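Local coordinates for protein adhesin (Neisseria meningitidis, PDB 5MY7) that inhibits lysozyme and probably acts as an adhesin of the meningococcus, at residues V34-Q39 against V44-G49; A61-K66 against I107-P112. All coordinates share one frame; numbering follows the deposited sequence.

Contact 1 of 2, residues V34-Q39 against V44-G49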
loop_
_atom_site.group_PDB
_atom_site.type_symbol
_atom_site.label_atom_id
_atom_site.label_comp_id
_atom_site.label_asym_id
_atom_site.label_seq_id
_atom_site.Cartn_x
_atom_site.Cartn_y
_atom_site.Cartn_z
ATOM N N VAL A 34 -8.715 1.533 -3.888
ATOM C CA VAL A 34 -9.284 0.388 -3.168
ATOM C C VAL A 34 -9.568 0.821 -1.712
ATOM O O VAL A 34 -8.704 1.471 -1.066
ATOM C CB VAL A 34 -8.348 -0.870 -3.175
ATOM C CG1 VAL A 34 -8.984 -2.039 -2.436
ATOM C CG2 VAL A 34 -7.991 -1.234 -4.596
ATOM N N SER A 35 -10.781 0.488 -1.211
ATOM C CA SER A 35 -11.129 0.708 0.205
ATOM C C SER A 35 -11.002 -0.590 0.984
ATOM O O SER A 35 -11.453 -1.641 0.499
ATOM C CB SER A 35 -12.576 1.282 0.326
ATOM O OG SER A 35 -12.612 2.559 -0.278
ATOM N N TYR A 36 -10.374 -0.504 2.167
ATOM C CA TYR A 36 -10.061 -1.654 3.035
ATOM C C TYR A 36 -10.665 -1.567 4.433
ATOM O O TYR A 36 -10.872 -0.450 4.945
ATOM C CB TYR A 36 -8.539 -1.807 3.221
ATOM C CG TYR A 36 -7.745 -1.967 1.931
ATOM C CD1 TYR A 36 -7.306 -0.870 1.235
ATOM C CD2 TYR A 36 -7.393 -3.245 1.451
ATOM C CE1 TYR A 36 -6.574 -1.011 0.037
ATOM C CE2 TYR A 36 -6.683 -3.415 0.278
ATOM C CZ TYR A 36 -6.273 -2.279 -0.438
ATOM O OH TYR A 36 -5.545 -2.394 -1.605
ATOM N N VAL A 37 -10.946 -2.746 5.032
ATOM C CA VAL A 37 -11.290 -2.901 6.478
ATOM C C VAL A 37 -10.170 -3.787 7.073
ATOM O O VAL A 37 -9.801 -4.865 6.515
ATOM C CB VAL A 37 -12.718 -3.469 6.684
ATOM C CG1 VAL A 37 -13.747 -2.552 6.105
ATOM C CG2 VAL A 37 -12.883 -4.837 6.067
ATOM N N CYS A 38 -9.668 -3.349 8.226
ATOM C CA CYS A 38 -8.520 -3.959 8.900
ATOM C C CYS A 38 -8.869 -4.420 10.314
ATOM O O CYS A 38 -10.049 -4.295 10.766
ATOM C CB CYS A 38 -7.367 -2.947 8.923
ATOM S SG CYS A 38 -7.034 -2.053 7.378
ATOM N N GLN A 39 -7.871 -4.961 11.031
ATOM C CA GLN A 39 -8.027 -5.290 12.481
ATOM C C GLN A 39 -8.483 -4.076 13.298
ATOM O O GLN A 39 -8.125 -2.923 12.940
ATOM C CB GLN A 39 -6.705 -5.774 13.059
ATOM C CG GLN A 39 -6.585 -7.254 13.104
ATOM C CD GLN A 39 -5.334 -7.703 13.820
ATOM O OE1 GLN A 39 -4.896 -7.084 14.797
ATOM N NE2 GLN A 39 -4.760 -8.801 13.349
ATOM N N VAL A 44 -9.153 2.195 5.691
ATOM C CA VAL A 44 -8.220 3.011 4.905
ATOM C C VAL A 44 -8.501 2.885 3.402
ATOM O O VAL A 44 -8.801 1.765 2.917
ATOM C CB VAL A 44 -6.719 2.656 5.273
ATOM C CG1 VAL A 44 -6.331 1.211 4.914
ATOM C CG2 VAL A 44 -5.741 3.654 4.635
ATOM N N LYS A 45 -8.357 4.015 2.691
ATOM C CA LYS A 45 -8.505 4.081 1.248
ATOM C C LYS A 45 -7.117 4.324 0.641
ATOM O O LYS A 45 -6.436 5.320 1.007
ATOM C CB LYS A 45 -9.466 5.221 0.880
ATOM C CG LYS A 45 -9.925 5.302 -0.555
ATOM C CD LYS A 45 -11.040 6.365 -0.745
ATOM C CE LYS A 45 -10.569 7.816 -0.445
ATOM N NZ LYS A 45 -9.274 8.341 -1.093
ATOM N N VAL A 46 -6.740 3.479 -0.328
ATOM C CA VAL A 46 -5.411 3.578 -0.971
ATOM C C VAL A 46 -5.565 3.695 -2.473
ATOM O O VAL A 46 -6.323 2.939 -3.092
ATOM C CB VAL A 46 -4.507 2.329 -0.667
ATOM C CG1 VAL A 46 -3.088 2.497 -1.268
ATOM C CG2 VAL A 46 -4.440 2.092 0.838
ATOM N N THR A 47 -4.838 4.662 -3.057
ATOM C CA THR A 47 -4.784 4.914 -4.488
ATOM C C THR A 47 -3.426 4.470 -5.041
ATOM O O THR A 47 -2.386 4.911 -4.531
ATOM C CB THR A 47 -5.072 6.391 -4.805
ATOM O OG1 THR A 47 -6.378 6.737 -4.308
ATOM C CG2 THR A 47 -4.999 6.658 -6.338
ATOM N N TYR A 48 -3.462 3.581 -6.038
ATOM C CA TYR A 48 -2.274 3.069 -6.694
ATOM C C TYR A 48 -2.102 3.719 -8.056
ATOM O O TYR A 48 -3.071 3.792 -8.864
ATOM C CB TYR A 48 -2.335 1.539 -6.841
ATOM C CG TYR A 48 -2.544 0.795 -5.528
ATOM C CD1 TYR A 48 -1.460 0.500 -4.687
ATOM C CD2 TYR A 48 -3.816 0.427 -5.071
ATOM C CE1 TYR A 48 -1.626 -0.142 -3.472
ATOM C CE2 TYR A 48 -3.983 -0.233 -3.864
ATOM C CZ TYR A 48 -2.892 -0.503 -3.055
ATOM O OH TYR A 48 -3.036 -1.164 -1.836
ATOM N N GLY A 49 -0.862 4.169 -8.324
ATOM C CA GLY A 49 -0.472 4.623 -9.666
ATOM C C GLY A 49 0.134 3.526 -10.522
ATOM O O GLY A 49 0.923 2.702 -10.027
#
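Tyr36 and Tyr48 reach toward each other from the two strands of an antiparallel beta hairpin, the first pair of strands in a four-stranded sheet. Their side chains come from opposite directions and join at the phenol oxygens: Tyr48 OH donates a hydrogen bond to Tyr36 OH at 2.8 Å. The ring planes stand about 80° apart, with Tyr36 OH at the Tyr48 edge, near its plane. Both residues hold CG opposite the carbonyl carbon (chi1 -57° and -56°), leaning back toward the Val34-Val46 pair. Tyrosine suits both places because its ring fills a buried layer while its hydroxyl finds a polar partner there. Beneath, Val34 pairs with Val46 and Tyr36 with Val44 as hydrogen-bonded pairs, with Ser35 and Lys45 the non-hydrogen-bonded pair between them. The bonds at Val34 and Val46 are nearly linear; that from Val44 N to Tyr36 O is longer, 3.2 Å.

Branched valines flank the rings. Val34 CG1 lies over one face of the Tyr36 ring, 3.4 Å above its plane and shifted toward the rim, and Val46 CG1 likewise covers the Tyr48 ring. Val46 CG2 meets Tyr36 CE1 obliquely at 3.9 Å. On the opposite side of the sheet, Ser35 OG lies alongside the aliphatic start of exposed Lys45. Where the strand ends, Cys38, whose sulfur is tied to Cys121 by a disulfide, brings SG to 4.1 Å from Val44 CG1.

Contact 2 of 2, residues A61-K66 against I107-P112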
loop_
_atom_site.group_PDB
_atom_site.type_symbol
_atom_site.label_atom_id
_atom_site.label_comp_id
_atom_site.label_asym_id
_atom_site.label_seq_id
_atom_site.Cartn_x
_atom_site.Cartn_y
_atom_site.Cartn_z
ATOM N N ALA A 61 -2.108 6.645 0.663
ATOM C CA ALA A 61 -3.126 6.257 1.694
ATOM C C ALA A 61 -3.528 7.521 2.450
ATOM O O ALA A 61 -2.677 8.376 2.770
ATOM C CB ALA A 61 -2.492 5.282 2.690
ATOM N N VAL A 62 -4.826 7.657 2.748
ATOM C CA VAL A 62 -5.257 8.796 3.558
ATOM C C VAL A 62 -5.232 8.344 5.034
ATOM O O VAL A 62 -5.971 7.426 5.414
ATOM C CB VAL A 62 -6.669 9.285 3.127
ATOM C CG1 VAL A 62 -7.056 10.443 4.021
ATOM C CG2 VAL A 62 -6.624 9.702 1.655
ATOM N N ILE A 63 -4.347 8.944 5.843
ATOM C CA ILE A 63 -4.116 8.548 7.239
ATOM C C ILE A 63 -4.346 9.819 8.089
ATOM O O ILE A 63 -3.700 10.878 7.842
ATOM C CB ILE A 63 -2.698 7.938 7.459
ATOM C CG1 ILE A 63 -2.529 6.712 6.541
ATOM C CG2 ILE A 63 -2.503 7.620 8.957
ATOM C CD1 ILE A 63 -1.086 6.169 6.553
ATOM N N ASN A 64 -5.313 9.782 8.998
ATOM C CA ASN A 64 -5.769 11.030 9.747
ATOM C C ASN A 64 -6.054 12.204 8.843
ATOM O O ASN A 64 -5.750 13.374 9.152
ATOM C CB ASN A 64 -4.706 11.384 10.760
ATOM C CG ASN A 64 -4.523 10.300 11.814
ATOM O OD1 ASN A 64 -3.399 9.910 12.168
ATOM N ND2 ASN A 64 -5.614 9.803 12.326
ATOM N N GLY A 65 -6.705 11.930 7.726
ATOM C CA GLY A 65 -7.082 13.008 6.852
ATOM C C GLY A 65 -6.024 13.558 5.942
ATOM O O GLY A 65 -6.351 14.368 5.078
ATOM N N LYS A 66 -4.787 13.022 6.017
ATOM C CA LYS A 66 -3.669 13.492 5.236
ATOM C C LYS A 66 -3.252 12.428 4.213
ATOM O O LYS A 66 -3.119 11.210 4.533
ATOM C CB LYS A 66 -2.501 13.822 6.150
ATOM C CG LYS A 66 -1.257 14.245 5.354
ATOM C CD LYS A 66 -0.049 14.588 6.201
ATOM C CE LYS A 66 1.172 14.969 5.378
ATOM N NZ LYS A 66 0.927 16.158 4.494
ATOM N N ILE A 107 -3.471 -6.034 2.378
ATOM C CA ILE A 107 -2.374 -5.088 2.666
ATOM C C ILE A 107 -2.078 -4.968 4.157
ATOM O O ILE A 107 -2.904 -5.358 5.019
ATOM C CB ILE A 107 -2.606 -3.659 2.070
ATOM C CG1 ILE A 107 -3.640 -2.808 2.863
ATOM C CG2 ILE A 107 -2.927 -3.695 0.590
ATOM C CD1 ILE A 107 -3.647 -1.316 2.474
ATOM N N MET A 108 -0.912 -4.414 4.470
ATOM C CA MET A 108 -0.586 -3.898 5.818
ATOM C C MET A 108 0.172 -2.597 5.690
ATOM O O MET A 108 0.834 -2.378 4.643
ATOM C CB MET A 108 0.184 -4.910 6.638
ATOM C CG MET A 108 1.544 -5.291 6.013
ATOM S SD MET A 108 2.415 -6.626 6.866
ATOM C CE MET A 108 1.437 -8.080 6.816
ATOM N N ILE A 109 0.059 -1.712 6.700
ATOM C CA ILE A 109 0.813 -0.441 6.733
ATOM C C ILE A 109 1.480 -0.314 8.104
ATOM O O ILE A 109 0.828 -0.428 9.176
ATOM C CB ILE A 109 -0.070 0.807 6.461
ATOM C CG1 ILE A 109 -0.807 0.696 5.103
ATOM C CG2 ILE A 109 0.758 2.084 6.484
ATOM C CD1 ILE A 109 -1.862 1.764 4.826
ATOM N N THR A 110 2.815 -0.053 8.058
ATOM C CA THR A 110 3.630 0.130 9.223
ATOM C C THR A 110 4.010 1.611 9.340
ATOM O O THR A 110 4.349 2.259 8.350
ATOM C CB THR A 110 4.896 -0.775 9.142
ATOM O OG1 THR A 110 4.518 -2.151 8.999
ATOM C CG2 THR A 110 5.719 -0.652 10.396
ATOM N N ALA A 111 3.946 2.130 10.575
ATOM C CA ALA A 111 4.307 3.519 10.865
ATOM C C ALA A 111 5.840 3.705 10.973
ATOM O O ALA A 111 6.589 2.705 11.068
ATOM C CB ALA A 111 3.613 3.942 12.147
ATOM N N PRO A 112 6.321 4.950 10.980
ATOM C CA PRO A 112 7.778 5.200 11.136
ATOM C C PRO A 112 8.406 4.584 12.395
ATOM O O PRO A 112 9.626 4.322 12.400
ATOM C CB PRO A 112 7.854 6.716 11.188
ATOM C CG PRO A 112 6.723 7.178 10.347
ATOM C CD PRO A 112 5.587 6.182 10.630
#
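Two antiparallel four-stranded sheets meet here across the buried interior of the ACP-like domain, strand 56-63 from one and strand 107-110 from the other. Ile109 is the hub. Its CB points toward the facing strand, and its two branches divide the work: CD1, at the end of the longer arm, reaches Ala61 CB at 4.2 Å, while CG2 approaches Ile63 CD1 at 4.5 Å. With CG1 anti to the carbonyl carbon (chi1 -57°) and CD1 extended beyond it (chi2 171°), the longer arm spans the gap to Ala61. The backbones stay well apart, with 9.3 Å between Ala61 CA and Ile109 CA. A lone methyl at Ala61 therefore suits a place that the long isoleucine arm fills. Phe118, Leu92 and Tyr90 also pack against Ile109.

Just past Ile63 the chain reverses through a type I' turn to Lys66, closed by paired backbone bonds between these two residues; Asn64 and Gly65 both take positive phi at its centre. Across the contact only methyl groups meet, one pair at ordinary van der Waals distance, the other looser, which implies that the two sheets associate here through apolar burial, without directional bonds.

In the fold
Contact 1 lies within one sheet, and contact 2 joins that sheet to the second; their centres are 9 Å apart. Along the chain they run in series, the hairpin of 34-39 and 44-49 closing before 61-66 begins, while 107-112 follows much later. Strands 43-50 and 56-63 are neighbours in the first sheet, so the two contacts lie side by side, touching where Val44 CG2 packs near Val62 O. Ile107 connects them from the second sheet: its CG2 packs 3.5 Å from Tyr48 OH and its CD1 3.9 Å from Val46 CG2. Together with the disulfide between Cys38 and Cys121, this links both sheets into one compact, helix-free domain.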